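Local coordinates for protein probable tRNA pseudouridine synthase D (Methanosarcina mazei, PDB 1Z2Z) that probably converts the uridine at position 13 of transfer RNAs into pseudouridine, as a member of the TruD family of pseudouridine synthases, at residues E31-K36 and T84-A89; N133-T138 and S420-V425. All coordinates share one frame; numbering follows the deposited sequence.

Contact 1: E31-K36 and T84-A89; sequences EDFIVK and TKDKRA
D86, the predicted nucleophile of this pseudouridine synthase, meets F33 at the predicted active site: D86 sits in the loop between strands 79-81 and 90-98, and F33 opens strand 33-39 beside it. The carboxylate atom OD1 of D86 approaches CE2 of F33 at 3.6 Å. Ring and carboxylate planes stand 61° apart, and the oxygen comes at the ring obliquely. The ring leaves the backbone on the side facing the loop, CG of F33 lying roughly opposite the main-chain N (chi1 -151°). OD1 has a stronger partner in R27, which forms a salt bridge with it and also lies against the F33 ring as a cation-pi partner, so one arginine ties the acid to the aromatic group. Phenylalanine suits its place because its ring can meet the R27 guanidinium and the methyl of A89 alike. Strand 33-39 belongs to the mixed sheet at the core of the pseudouridine synthase fold, where it runs parallel to 90-98, and F33 and V35 make backbone hydrogen bonds to L90. Just before strand 90-98, R88 is the centre of an inverse gamma turn, which brings the chain back to F33 at A89. There CB of A89 lies 3.8 Å from CB of F33 and about 4.0 Å from its CD2. A methyl suits this buried place because it lets the loop pass close to the strand. At F33 an alanine would remove the ring, which would probably leave R27 without its aromatic partner and D86 with a gap beside its carboxylate. R88 NE hydrogen-bonds to the carbonyl of R27.

Contact 2: N133-T138 and S420-V425; sequences NDFRIT and SYATTV
F135 and A422 meet ring against methyl, and the phenylalanine can be followed outward from strand 130-142. Its CB points toward segment 420-425, and CG stands anti to the carbonyl carbon; this chi1 of -71° sends the ring out from the strand, and chi2 near 95° turns one face to the alanine. CD2 is the first ring atom to come near, about 4.1 Å from CB of A422. CE2 is closer, 3.8 Å from the same methyl, and CZ follows at 4.0 Å. The methyl lies over the face, 19° off the ring normal and shifted toward the rim, which makes this a CH-pi contact. I137, two residues further along the strand, adds its CD1 at 4.0 Å from CB of A422, so that the methyl touches both an aromatic and an aliphatic neighbour. Alanine suits the place because a compact methyl can come close to both, while phenylalanine and isoleucine offer apolar surface to it. A422 O accepts a hydrogen bond from V425 N, just where the chain leads into helix 423-430. Strand 130-142 lies between strands 33-39 and 408-417 in the mixed sheet, with F135 touching V35 on one neighbour and F414 on the other; helix 423-430 packs against strand 408-417, where V425 meets F414 and L416.

Contact 1 closes before contact 2 opens along the chain, yet their centres are about 10 Å apart. They are joined through the mixed sheet, in which strand 33-39 of contact 1 and strand 130-142 of contact 2 are antiparallel neighbours. Probable backbone hydrogen bonds run from D134 N to K36 O and from T138 N to D32 O, and the side chains of F33 and I137 pack together. The side chain of F135 is about 6 Å from that of D86. The C-terminal segment 420-425 is thus packed, through this strand, close to the predicted nucleophile, although 281 residues lie between it and segment 133-138.

Contact 1: E31-K36 and T84-A89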
# COMPACT_ATOMS: atom_id res chain seq x y z
N GLU A 31 -6.84 -18.78 10.39
CA GLU A 31 -8.18 -18.39 9.95
C GLU A 31 -8.63 -16.98 10.39
O GLU A 31 -9.73 -16.55 10.03
CB GLU A 31 -9.22 -19.42 10.42
CG GLU A 31 -9.19 -20.77 9.69
CD GLU A 31 -7.93 -21.58 9.99
OE1 GLU A 31 -7.30 -21.34 11.05
OE2 GLU A 31 -7.59 -22.47 9.17
N ASP A 32 -7.81 -16.25 11.14
CA ASP A 32 -8.21 -14.91 11.58
C ASP A 32 -8.03 -13.86 10.50
O ASP A 32 -8.29 -12.66 10.72
CB ASP A 32 -7.44 -14.49 12.83
CG ASP A 32 -8.04 -15.06 14.11
OD1 ASP A 32 -7.48 -14.78 15.19
OD2 ASP A 32 -9.07 -15.77 14.03
N PHE A 33 -7.58 -14.30 9.33
CA PHE A 33 -7.37 -13.39 8.21
C PHE A 33 -7.75 -14.09 6.92
O PHE A 33 -6.91 -14.68 6.26
CB PHE A 33 -5.91 -12.96 8.14
CG PHE A 33 -5.72 -11.59 7.54
CD1 PHE A 33 -5.63 -10.47 8.36
CD2 PHE A 33 -5.69 -11.42 6.17
CE1 PHE A 33 -5.51 -9.20 7.82
CE2 PHE A 33 -5.58 -10.15 5.62
CZ PHE A 33 -5.49 -9.04 6.44
N ILE A 34 -9.03 -14.03 6.57
CA ILE A 34 -9.47 -14.68 5.36
C ILE A 34 -9.58 -13.70 4.20
O ILE A 34 -10.22 -12.65 4.31
CB ILE A 34 -10.80 -15.39 5.60
CG1 ILE A 34 -10.57 -16.46 6.68
CG2 ILE A 34 -11.34 -15.96 4.30
CD1 ILE A 34 -11.74 -17.38 6.96
N VAL A 35 -8.92 -14.02 3.10
CA VAL A 35 -8.92 -13.17 1.92
C VAL A 35 -9.35 -13.97 0.71
O VAL A 35 -8.61 -14.84 0.26
CB VAL A 35 -7.52 -12.64 1.63
CG1 VAL A 35 -7.55 -11.72 0.45
CG2 VAL A 35 -6.96 -11.95 2.85
N LYS A 36 -10.53 -13.67 0.18
CA LYS A 36 -11.04 -14.38 -0.99
C LYS A 36 -11.10 -13.44 -2.19
O LYS A 36 -11.84 -12.46 -2.17
CB LYS A 36 -12.45 -14.93 -0.72
CG LYS A 36 -12.58 -15.84 0.48
CD LYS A 36 -13.99 -16.39 0.57
CE LYS A 36 -14.14 -17.36 1.75
NZ LYS A 36 -15.46 -18.08 1.79
N THR A 84 -0.54 -11.41 -5.39
CA THR A 84 -0.03 -12.21 -4.28
C THR A 84 -0.74 -12.04 -2.92
O THR A 84 -0.65 -11.00 -2.29
CB THR A 84 1.46 -11.97 -4.09
OG1 THR A 84 2.15 -12.40 -5.27
CG2 THR A 84 1.97 -12.77 -2.91
N LYS A 85 -1.41 -13.10 -2.47
CA LYS A 85 -2.12 -13.06 -1.20
C LYS A 85 -1.17 -13.35 -0.04
O LYS A 85 -0.13 -14.00 -0.20
CB LYS A 85 -3.26 -14.07 -1.19
CG LYS A 85 -3.99 -14.19 -2.51
CD LYS A 85 -4.70 -12.91 -2.92
CE LYS A 85 -5.15 -12.99 -4.38
NZ LYS A 85 -6.13 -11.93 -4.79
N ASP A 86 -1.54 -12.85 1.14
CA ASP A 86 -0.76 -13.01 2.37
C ASP A 86 -0.51 -14.47 2.74
O ASP A 86 -1.41 -15.31 2.68
CB ASP A 86 -1.47 -12.34 3.56
CG ASP A 86 -1.41 -10.82 3.52
OD1 ASP A 86 -2.35 -10.18 4.06
OD2 ASP A 86 -0.42 -10.26 2.99
N LYS A 87 0.73 -14.74 3.14
CA LYS A 87 1.17 -16.05 3.58
C LYS A 87 0.39 -16.41 4.86
O LYS A 87 -0.45 -17.32 4.85
CB LYS A 87 2.70 -16.01 3.80
CG LYS A 87 3.28 -16.68 5.04
CD LYS A 87 3.11 -18.20 5.05
CE LYS A 87 4.01 -18.86 6.08
NZ LYS A 87 5.41 -18.84 5.60
N ARG A 88 0.63 -15.68 5.95
CA ARG A 88 -0.08 -15.97 7.19
C ARG A 88 -1.57 -15.69 7.10
O ARG A 88 -2.06 -14.73 7.68
CB ARG A 88 0.49 -15.17 8.37
CG ARG A 88 -0.07 -15.62 9.73
CD ARG A 88 0.78 -15.19 10.93
NE ARG A 88 0.23 -15.66 12.21
CZ ARG A 88 0.18 -16.93 12.60
NH1 ARG A 88 0.65 -17.89 11.82
NH2 ARG A 88 -0.35 -17.25 13.77
N ALA A 89 -2.31 -16.54 6.39
CA ALA A 89 -3.74 -16.33 6.25
C ALA A 89 -4.39 -17.43 5.44
O ALA A 89 -3.71 -18.26 4.85
CB ALA A 89 -4.00 -14.99 5.58

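Contact 2: N133-T138 and S420-V425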
# COMPACT_ATOMS: atom_id res chain seq x y z
N ASN A 133 -10.81 -7.92 -3.69
CA ASN A 133 -10.53 -8.95 -2.69
C ASN A 133 -11.48 -8.83 -1.49
O ASN A 133 -11.54 -7.80 -0.83
CB ASN A 133 -9.07 -8.81 -2.20
CG ASN A 133 -8.05 -9.49 -3.13
OD1 ASN A 133 -6.92 -9.04 -3.24
ND2 ASN A 133 -8.44 -10.59 -3.76
N ASP A 134 -12.25 -9.89 -1.23
CA ASP A 134 -13.16 -9.93 -0.08
C ASP A 134 -12.31 -10.24 1.13
O ASP A 134 -11.46 -11.12 1.09
CB ASP A 134 -14.18 -11.04 -0.25
CG ASP A 134 -15.39 -10.58 -0.99
OD1 ASP A 134 -16.18 -11.44 -1.45
OD2 ASP A 134 -15.55 -9.35 -1.11
N PHE A 135 -12.56 -9.51 2.22
CA PHE A 135 -11.82 -9.71 3.45
C PHE A 135 -12.73 -10.14 4.57
O PHE A 135 -13.94 -9.88 4.56
CB PHE A 135 -11.08 -8.44 3.87
CG PHE A 135 -9.91 -8.09 3.00
CD1 PHE A 135 -10.05 -7.19 1.94
CD2 PHE A 135 -8.66 -8.66 3.23
CE1 PHE A 135 -8.97 -6.84 1.13
CE2 PHE A 135 -7.57 -8.33 2.43
CZ PHE A 135 -7.72 -7.41 1.37
N ARG A 136 -12.13 -10.82 5.54
CA ARG A 136 -12.81 -11.34 6.72
C ARG A 136 -11.71 -11.37 7.78
O ARG A 136 -11.13 -12.42 8.03
CB ARG A 136 -13.30 -12.75 6.45
CG ARG A 136 -13.81 -13.50 7.66
CD ARG A 136 -15.31 -13.41 7.75
NE ARG A 136 -15.83 -13.96 9.00
CZ ARG A 136 -17.12 -14.03 9.30
NH1 ARG A 136 -17.50 -14.54 10.47
NH2 ARG A 136 -18.03 -13.59 8.45
N ILE A 137 -11.41 -10.22 8.38
CA ILE A 137 -10.36 -10.13 9.39
C ILE A 137 -10.95 -10.26 10.78
O ILE A 137 -12.11 -9.95 11.00
CB ILE A 137 -9.59 -8.80 9.26
CG1 ILE A 137 -9.07 -8.66 7.83
CG2 ILE A 137 -8.42 -8.76 10.24
CD1 ILE A 137 -8.39 -7.35 7.55
N THR A 138 -10.13 -10.73 11.72
CA THR A 138 -10.57 -10.91 13.10
C THR A 138 -9.55 -10.32 14.06
O THR A 138 -8.40 -10.75 14.08
CB THR A 138 -10.71 -12.40 13.43
OG1 THR A 138 -11.76 -12.97 12.65
CG2 THR A 138 -11.00 -12.59 14.92
N SER A 420 -5.61 -1.59 -3.56
CA SER A 420 -5.83 -1.07 -2.21
C SER A 420 -5.45 -2.11 -1.15
O SER A 420 -5.44 -3.31 -1.44
CB SER A 420 -7.29 -0.64 -2.04
OG SER A 420 -8.19 -1.68 -2.34
N TYR A 421 -5.14 -1.64 0.06
CA TYR A 421 -4.71 -2.49 1.17
C TYR A 421 -5.65 -2.49 2.38
O TYR A 421 -6.24 -1.47 2.72
CB TYR A 421 -3.32 -2.05 1.62
CG TYR A 421 -2.27 -2.21 0.54
CD1 TYR A 421 -1.68 -3.46 0.30
CD2 TYR A 421 -1.85 -1.11 -0.22
CE1 TYR A 421 -0.69 -3.61 -0.66
CE2 TYR A 421 -0.86 -1.25 -1.18
CZ TYR A 421 -0.28 -2.50 -1.40
OH TYR A 421 0.76 -2.63 -2.31
N ALA A 422 -5.76 -3.65 3.04
CA ALA A 422 -6.63 -3.81 4.21
C ALA A 422 -6.17 -3.00 5.42
O ALA A 422 -6.99 -2.57 6.23
CB ALA A 422 -6.72 -5.27 4.59
N THR A 423 -4.86 -2.81 5.55
CA THR A 423 -4.34 -2.04 6.67
C THR A 423 -4.97 -0.67 6.69
O THR A 423 -5.18 -0.09 7.76
CB THR A 423 -2.83 -1.87 6.60
OG1 THR A 423 -2.47 -1.41 5.29
CG2 THR A 423 -2.14 -3.18 6.91
N THR A 424 -5.28 -0.15 5.51
CA THR A 424 -5.88 1.16 5.41
C THR A 424 -7.27 1.20 6.04
O THR A 424 -7.75 2.25 6.46
CB THR A 424 -5.97 1.58 3.95
OG1 THR A 424 -4.64 1.72 3.43
CG2 THR A 424 -6.71 2.89 3.83
N VAL A 425 -7.92 0.05 6.11
CA VAL A 425 -9.24 -0.01 6.68
C VAL A 425 -9.14 -0.29 8.17
O VAL A 425 -9.87 0.29 8.97
CB VAL A 425 -10.08 -1.13 6.03
CG1 VAL A 425 -11.42 -1.26 6.72
CG2 VAL A 425 -10.28 -0.83 4.54